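PDB 1V4V: UDP-N-Acetylglucosamine 2-Epimerase from Thermus thermophilus, which probably interconverts UDP-N-acetylglucosamine and UDP-N-acetylmannosamine by inverting the configuration at C2 of the sugar. Local coordinates for residues Ala220-Ala225 with Phe248-Gly253; Ser53-Gln58 with Leu263-Met268; Val203-Arg208 with Ser215-Ala220. One frame throughout, in Å; residues are numbered along the deposited sequence.

Interaction 1 of 3, residues Ala220-Ala225 with Phe248-Gly253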
# COMPACT_ATOMS: atom_id res chain seq x y z
N ALA A 220 19.18 7.57 -47.42
CA ALA A 220 19.31 8.96 -47.02
C ALA A 220 20.55 9.11 -46.15
O ALA A 220 21.31 10.07 -46.29
CB ALA A 220 18.06 9.42 -46.25
N LEU A 221 20.76 8.15 -45.25
CA LEU A 221 21.92 8.21 -44.37
C LEU A 221 23.21 8.00 -45.17
O LEU A 221 24.26 8.53 -44.82
CB LEU A 221 21.80 7.15 -43.26
CG LEU A 221 20.64 7.39 -42.28
CD1 LEU A 221 20.66 6.32 -41.21
CD2 LEU A 221 20.77 8.77 -41.64
N LYS A 222 23.12 7.22 -46.24
CA LYS A 222 24.28 6.99 -47.10
C LYS A 222 24.66 8.33 -47.73
O LYS A 222 25.84 8.68 -47.82
CB LYS A 222 23.95 5.97 -48.19
CG LYS A 222 25.07 5.78 -49.21
CD LYS A 222 24.69 4.76 -50.28
CE LYS A 222 25.81 4.59 -51.30
NZ LYS A 222 25.39 3.74 -52.46
N ARG A 223 23.65 9.10 -48.15
CA ARG A 223 23.90 10.42 -48.74
C ARG A 223 24.58 11.33 -47.72
O ARG A 223 25.48 12.10 -48.07
CB ARG A 223 22.60 11.09 -49.19
CG ARG A 223 22.02 10.56 -50.49
CD ARG A 223 20.78 11.37 -50.87
NE ARG A 223 21.11 12.72 -51.33
CZ ARG A 223 20.22 13.69 -51.50
NH1 ARG A 223 18.94 13.46 -51.24
NH2 ARG A 223 20.59 14.88 -51.94
N VAL A 224 24.13 11.25 -46.47
CA VAL A 224 24.72 12.07 -45.42
C VAL A 224 26.19 11.69 -45.25
O VAL A 224 27.07 12.55 -45.20
CB VAL A 224 23.99 11.88 -44.07
CG1 VAL A 224 24.72 12.65 -42.97
CG2 VAL A 224 22.54 12.36 -44.18
N ALA A 225 26.46 10.39 -45.17
CA ALA A 225 27.83 9.92 -45.00
C ALA A 225 28.73 10.40 -46.13
O ALA A 225 29.88 10.78 -45.90
CB ALA A 225 27.84 8.39 -44.91
N PHE A 248 21.77 -3.59 -44.78
CA PHE A 248 23.06 -4.10 -45.26
C PHE A 248 23.37 -3.80 -46.72
O PHE A 248 24.45 -3.29 -47.04
CB PHE A 248 23.14 -5.61 -44.99
CG PHE A 248 23.72 -5.96 -43.65
CD1 PHE A 248 23.42 -5.20 -42.53
CD2 PHE A 248 24.55 -7.06 -43.51
CE1 PHE A 248 23.94 -5.53 -41.28
CE2 PHE A 248 25.09 -7.39 -42.26
CZ PHE A 248 24.78 -6.63 -41.15
N PRO A 249 22.45 -4.10 -47.65
CA PRO A 249 22.73 -3.83 -49.06
C PRO A 249 23.02 -2.36 -49.38
O PRO A 249 23.70 -2.04 -50.36
CB PRO A 249 21.49 -4.36 -49.77
CG PRO A 249 20.42 -4.22 -48.74
CD PRO A 249 21.11 -4.70 -47.49
N VAL A 250 22.50 -1.46 -48.55
CA VAL A 250 22.71 -0.04 -48.77
C VAL A 250 23.96 0.51 -48.08
O VAL A 250 24.73 1.25 -48.70
CB VAL A 250 21.50 0.79 -48.25
CG1 VAL A 250 21.78 2.27 -48.40
CG2 VAL A 250 20.23 0.40 -49.01
N LEU A 251 24.16 0.14 -46.83
CA LEU A 251 25.29 0.66 -46.06
C LEU A 251 26.58 -0.14 -46.05
O LEU A 251 27.62 0.39 -45.65
CB LEU A 251 24.84 0.96 -44.63
CG LEU A 251 23.71 2.01 -44.54
CD1 LEU A 251 23.28 2.19 -43.08
CD2 LEU A 251 24.18 3.33 -45.13
N LYS A 252 26.54 -1.41 -46.45
CA LYS A 252 27.77 -2.20 -46.51
C LYS A 252 28.57 -1.64 -47.66
O LYS A 252 28.04 -1.42 -48.75
CB LYS A 252 27.47 -3.68 -46.79
CG LYS A 252 27.04 -4.48 -45.58
CD LYS A 252 28.17 -4.67 -44.60
CE LYS A 252 27.70 -5.49 -43.40
NZ LYS A 252 28.77 -5.71 -42.39
N GLY A 253 29.86 -1.41 -47.45
CA GLY A 253 30.67 -0.88 -48.52
C GLY A 253 30.76 0.63 -48.50
O GLY A 253 31.49 1.21 -49.31
O HOH W 1 25.38 1.26 -51.32

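Interaction 2 of 3, residues Ser53-Gln58 with Leu263-Met268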
# COMPACT_ATOMS: atom_id res chain seq x y z
N SER A 53 27.85 -5.81 -12.43
CA SER A 53 29.29 -5.79 -12.65
C SER A 53 29.78 -4.50 -13.29
O SER A 53 30.80 -3.95 -12.87
CB SER A 53 29.72 -6.98 -13.51
OG SER A 53 29.54 -8.20 -12.81
N LEU A 54 29.07 -4.02 -14.30
CA LEU A 54 29.45 -2.79 -14.99
C LEU A 54 29.67 -1.66 -14.01
O LEU A 54 30.60 -0.87 -14.16
CB LEU A 54 28.38 -2.35 -15.99
CG LEU A 54 28.59 -0.93 -16.53
CD1 LEU A 54 29.77 -0.91 -17.49
CD2 LEU A 54 27.34 -0.42 -17.23
N PHE A 55 28.80 -1.57 -13.01
CA PHE A 55 28.89 -0.50 -12.03
C PHE A 55 29.80 -0.82 -10.86
O PHE A 55 29.93 -0.03 -9.93
CB PHE A 55 27.49 -0.14 -11.51
CG PHE A 55 26.47 0.02 -12.60
CD1 PHE A 55 25.69 -1.06 -13.01
CD2 PHE A 55 26.30 1.24 -13.24
CE1 PHE A 55 24.76 -0.93 -14.04
CE2 PHE A 55 25.37 1.39 -14.27
CZ PHE A 55 24.60 0.30 -14.67
N GLY A 56 30.43 -1.99 -10.90
CA GLY A 56 31.32 -2.39 -9.83
C GLY A 56 30.59 -2.65 -8.52
O GLY A 56 31.05 -2.26 -7.45
N ILE A 57 29.45 -3.33 -8.62
CA ILE A 57 28.63 -3.65 -7.45
C ILE A 57 28.40 -5.16 -7.35
O ILE A 57 28.18 -5.83 -8.35
CB ILE A 57 27.25 -2.94 -7.54
CG1 ILE A 57 27.45 -1.42 -7.50
CG2 ILE A 57 26.35 -3.37 -6.38
CD1 ILE A 57 26.18 -0.63 -7.78
N GLN A 58 28.46 -5.67 -6.12
CA GLN A 58 28.25 -7.09 -5.87
C GLN A 58 27.06 -7.19 -4.91
O GLN A 58 26.85 -6.28 -4.11
CB GLN A 58 29.48 -7.70 -5.19
CG GLN A 58 30.79 -7.03 -5.58
CD GLN A 58 31.10 -7.15 -7.06
OE1 GLN A 58 31.98 -6.45 -7.57
NE2 GLN A 58 30.40 -8.04 -7.74
N LEU A 263 25.17 -3.49 -29.15
CA LEU A 263 26.14 -3.27 -28.08
C LEU A 263 25.53 -3.42 -26.69
O LEU A 263 24.32 -3.37 -26.52
CB LEU A 263 26.74 -1.87 -28.21
CG LEU A 263 27.44 -1.50 -29.53
CD1 LEU A 263 27.78 -0.01 -29.51
CD2 LEU A 263 28.68 -2.33 -29.72
N GLU A 264 26.39 -3.61 -25.70
CA GLU A 264 25.95 -3.75 -24.32
C GLU A 264 25.67 -2.34 -23.80
O GLU A 264 26.17 -1.36 -24.35
CB GLU A 264 27.02 -4.42 -23.47
CG GLU A 264 27.45 -5.79 -23.99
CD GLU A 264 28.34 -6.54 -23.02
OE1 GLU A 264 27.86 -6.86 -21.90
OE2 GLU A 264 29.51 -6.81 -23.37
N TYR A 265 24.88 -2.25 -22.74
CA TYR A 265 24.52 -0.96 -22.15
C TYR A 265 25.71 0.01 -22.05
O TYR A 265 25.66 1.12 -22.56
CB TYR A 265 23.91 -1.16 -20.76
CG TYR A 265 23.26 0.08 -20.19
CD1 TYR A 265 22.22 0.71 -20.87
CD2 TYR A 265 23.68 0.61 -18.97
CE1 TYR A 265 21.61 1.85 -20.34
CE2 TYR A 265 23.07 1.75 -18.43
CZ TYR A 265 22.03 2.36 -19.13
OH TYR A 265 21.43 3.49 -18.61
N GLY A 266 26.78 -0.43 -21.39
CA GLY A 266 27.94 0.42 -21.22
C GLY A 266 28.67 0.81 -22.49
O GLY A 266 29.06 1.97 -22.65
N SER A 267 28.89 -0.14 -23.38
CA SER A 267 29.60 0.14 -24.62
C SER A 267 28.82 1.13 -25.49
O SER A 267 29.42 1.98 -26.16
CB SER A 267 29.86 -1.14 -25.40
OG SER A 267 30.67 -0.89 -26.52
N MSE A 268 27.50 1.02 -25.48
CA MSE A 268 26.66 1.92 -26.26
C MSE A 268 26.69 3.32 -25.66
O MSE A 268 26.77 4.31 -26.38
CB MSE A 268 25.22 1.41 -26.32
CG MSE A 268 24.24 2.38 -27.00
SE MSE A 268 24.70 2.80 -28.84
CE MSE A 268 23.38 1.72 -29.74

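Interaction 3 of 3, residues Val203-Arg208 with Ser215-Ala220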
# COMPACT_ATOMS: atom_id res chain seq x y z
N VAL A 203 24.37 5.95 -35.04
CA VAL A 203 23.11 5.71 -35.73
C VAL A 203 22.41 4.48 -35.18
O VAL A 203 23.05 3.46 -34.92
CB VAL A 203 23.32 5.52 -37.25
CG1 VAL A 203 22.00 5.15 -37.91
CG2 VAL A 203 23.89 6.78 -37.88
N THR A 204 21.09 4.60 -35.03
CA THR A 204 20.26 3.51 -34.53
C THR A 204 18.86 3.57 -35.17
O THR A 204 18.16 4.59 -35.11
CB THR A 204 20.13 3.58 -32.98
OG1 THR A 204 21.02 2.63 -32.39
CG2 THR A 204 18.71 3.32 -32.51
N MSE A 205 18.46 2.48 -35.83
CA MSE A 205 17.13 2.40 -36.45
C MSE A 205 16.55 1.02 -36.17
O MSE A 205 17.12 0.01 -36.60
CB MSE A 205 17.28 2.60 -37.97
CG MSE A 205 17.62 4.05 -38.41
SE MSE A 205 17.23 4.36 -40.27
CE MSE A 205 18.69 3.39 -40.98
N HIS A 206 15.44 0.96 -35.45
CA HIS A 206 14.82 -0.32 -35.13
C HIS A 206 13.34 -0.27 -34.75
O HIS A 206 12.78 -1.27 -34.31
CB HIS A 206 15.57 -1.04 -34.01
CG HIS A 206 15.46 -0.35 -32.68
ND1 HIS A 206 14.75 -0.88 -31.62
CD2 HIS A 206 15.97 0.82 -32.24
CE1 HIS A 206 14.83 -0.06 -30.59
NE2 HIS A 206 15.56 0.98 -30.94
N ARG A 207 12.70 0.89 -34.91
CA ARG A 207 11.29 1.01 -34.60
C ARG A 207 10.57 0.11 -35.61
O ARG A 207 10.68 0.31 -36.82
CB ARG A 207 10.83 2.46 -34.75
CG ARG A 207 9.42 2.72 -34.23
CD ARG A 207 9.07 4.20 -34.29
NE ARG A 207 7.75 4.45 -33.72
CZ ARG A 207 7.42 4.24 -32.45
NH1 ARG A 207 8.32 3.76 -31.60
NH2 ARG A 207 6.19 4.50 -32.02
N ARG A 208 9.83 -0.87 -35.11
CA ARG A 208 9.14 -1.81 -35.98
C ARG A 208 8.29 -1.17 -37.08
O ARG A 208 8.25 -1.68 -38.19
CB ARG A 208 8.26 -2.76 -35.17
CG ARG A 208 7.88 -3.99 -35.96
CD ARG A 208 6.61 -4.65 -35.46
NE ARG A 208 6.26 -5.80 -36.29
CZ ARG A 208 6.11 -5.76 -37.62
NH1 ARG A 208 6.29 -4.61 -38.27
NH2 ARG A 208 5.80 -6.85 -38.29
N SER A 215 15.08 0.78 -45.90
CA SER A 215 15.91 0.88 -47.10
C SER A 215 15.98 2.34 -47.57
O SER A 215 17.06 2.84 -47.89
CB SER A 215 15.36 -0.01 -48.21
OG SER A 215 16.21 0.02 -49.33
N ASP A 216 14.83 3.01 -47.62
CA ASP A 216 14.78 4.41 -48.05
C ASP A 216 15.56 5.29 -47.06
O ASP A 216 16.30 6.19 -47.47
CB ASP A 216 13.33 4.92 -48.13
CG ASP A 216 12.58 4.39 -49.34
OD1 ASP A 216 13.20 3.75 -50.22
OD2 ASP A 216 11.35 4.62 -49.43
N LEU A 217 15.39 5.05 -45.77
CA LEU A 217 16.10 5.84 -44.76
C LEU A 217 17.60 5.56 -44.79
O LEU A 217 18.41 6.46 -44.59
CB LEU A 217 15.53 5.56 -43.36
CG LEU A 217 14.10 6.05 -43.14
CD1 LEU A 217 13.57 5.56 -41.80
CD2 LEU A 217 14.06 7.57 -43.21
N ALA A 218 17.97 4.31 -45.05
CA ALA A 218 19.39 3.96 -45.13
C ALA A 218 20.03 4.72 -46.28
O ALA A 218 21.16 5.21 -46.15
CB ALA A 218 19.56 2.45 -45.32
N GLN A 219 19.33 4.82 -47.40
CA GLN A 219 19.86 5.53 -48.56
C GLN A 219 20.08 7.00 -48.21
O GLN A 219 21.06 7.61 -48.65
CB GLN A 219 18.90 5.44 -49.75
CG GLN A 219 18.76 4.05 -50.36
CD GLN A 219 19.97 3.63 -51.18
OE1 GLN A 219 20.90 4.41 -51.40
NE2 GLN A 219 19.95 2.38 -51.65
N ALA A 220 19.18 7.57 -47.42
CA ALA A 220 19.31 8.96 -47.02
C ALA A 220 20.55 9.11 -46.15
O ALA A 220 21.31 10.07 -46.29
CB ALA A 220 18.06 9.42 -46.25

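Interaction 1 of 3, residues Ala220-Ala225 with Phe248-Gly253
Lys222 reaches from helix 214-227 to the last turn of helix 241-251, where it meets Leu251 with its root and Val250 with its far half. At the root, Leu251 puts its CD2 methyl 4.0 Å from Lys222 CB. Leu251 CG lies beside its own backbone N (chi1 -61°), and with chi2 near 180° this brings CD2 across to the lysine. Lys222 starts the other way, with CG opposite its backbone N (chi1 174°), and stays extended to the end. Its methylenes therefore run past Val250, where CD comes 3.8 Å from the carbonyl O and 4.3 Å from CG1. These two helices follow successive strands of the six-stranded parallel sheet in the second Rossmann-like domain of a GT-B fold. Phe257, on edge strand 257-260, receives Leu221, Ala225 and Leu251 together, so both helices pack on the same aromatic. Further out the contact turns polar. Lys222 NZ gives a hydrogen bond of 2.7 Å to a water, which in turn donates to Val250 O at 2.7 Å. Lys222 was modelled in two conformers; this bridge is that of one of them. The positive charge would probably suit the partial negative end of the helix dipole, where Val250 O lies in the last turn. On the other segment, Lys252 CE rests over one face of the Phe248 ring, towards the rim.

Interaction 2 of 3, residues Ser53-Gln58 with Leu263-Met268
The amide N of Gly56 bonds to Ser53 O at 2.8 Å, closing the type I turn that carries Leu54 and Phe55 up against Tyr265 and Gly266. Gly56 itself has positive phi (68°) and completes a Schellman motif. Leu54 CG stands opposite its backbone N (chi1 168°), which sends CD2 into the angle between two neighbours: Gly266 CA at 4.1 Å and the ring edge of Tyr265, at CD2, 4.2 Å away. With no CB on Gly266, the leucine's methyls can lie close to its backbone, CD1 where a CB would clash. The Leu54 and Tyr265 side chains cross at about a right angle. Leu54 CD2 also sits over one face of the Phe55 ring, offset towards the rim. Phe55 CZ is 4.3 Å from Tyr265 CE2, which lies close to the phenylalanine ring plane. Helix 177-188 backs the cluster, Ala185 receiving both Leu54 and Tyr265; a glycerol, probably from the crystallisation liquor, lies about 5 Å from the tyrosine side chain. Apolar and without a direct hydrogen bond, the contact bridges the two Rossmann-like domains beside their cleft, where GT-B proteins typically hold the nucleotide sugar.

Interaction 3 of 3, residues Val203-Arg208 with Ser215-Ala220
Selenomethionine Met205 lays its side chain on Leu217 and Ala218, joining the loop after strand 200-203 to the helix that follows it, in the first strand-loop-helix unit of the second Rossmann-like domain. The SE atom makes the closest touch, 3.7 Å from Leu217 CB, and also lies 4.1 Å from Leu217 CD1. It is thus set against both the root and one branch of the leucine, whose side chain runs obliquely to its own. A bend at chi3 (-74°) then turns the terminal methyl away from the leucine branches and across the helix towards Ala218, where CE comes 4.2 Å from Ala218 N. Met205 was modelled in two conformers, and these contacts belong to one of them. CB of Leu217 points to the loop, and CG beside the backbone N (chi1 -68°) puts CD1 within range of the selenium. The helix surface is regular here, with Gln219 N bonded to Ser215 O at 3.1 Å, so Leu217 and Ala218 lie on one regular helical turn. In the next shell, Leu214, Leu221 and Leu299 also pack on Met205, and Val324 of helix 321-332 on Leu217. Next in the loop, two backbone N-H groups bond to one carboxylate: Asp281 accepts His206 N on OD2 and Arg207 N on OD1.

How the interactions relate
Interactions 1 and 3 are neighbours, with centres 10 Å apart, and both use helix 214-227, sharing Ala220. Leu251 CD2 of interaction 1 lies 3.7 Å from Ala218 O of interaction 3, and Leu221 CD1 comes 3.5 Å from Met205 CE in one conformer of Met205. Both are packing within the second domain. Interaction 2 lies apart, its centre 30 Å from that of interaction 1 and 27 Å from that of interaction 3; through Tyr265 it is near the bound glycerol and the interdomain region where GT-B enzymes typically bind nucleotide sugars. It touches interaction 3 through Met268 CE, 3.7 Å from Thr204 OG1, two residues that take no part in either contact proper.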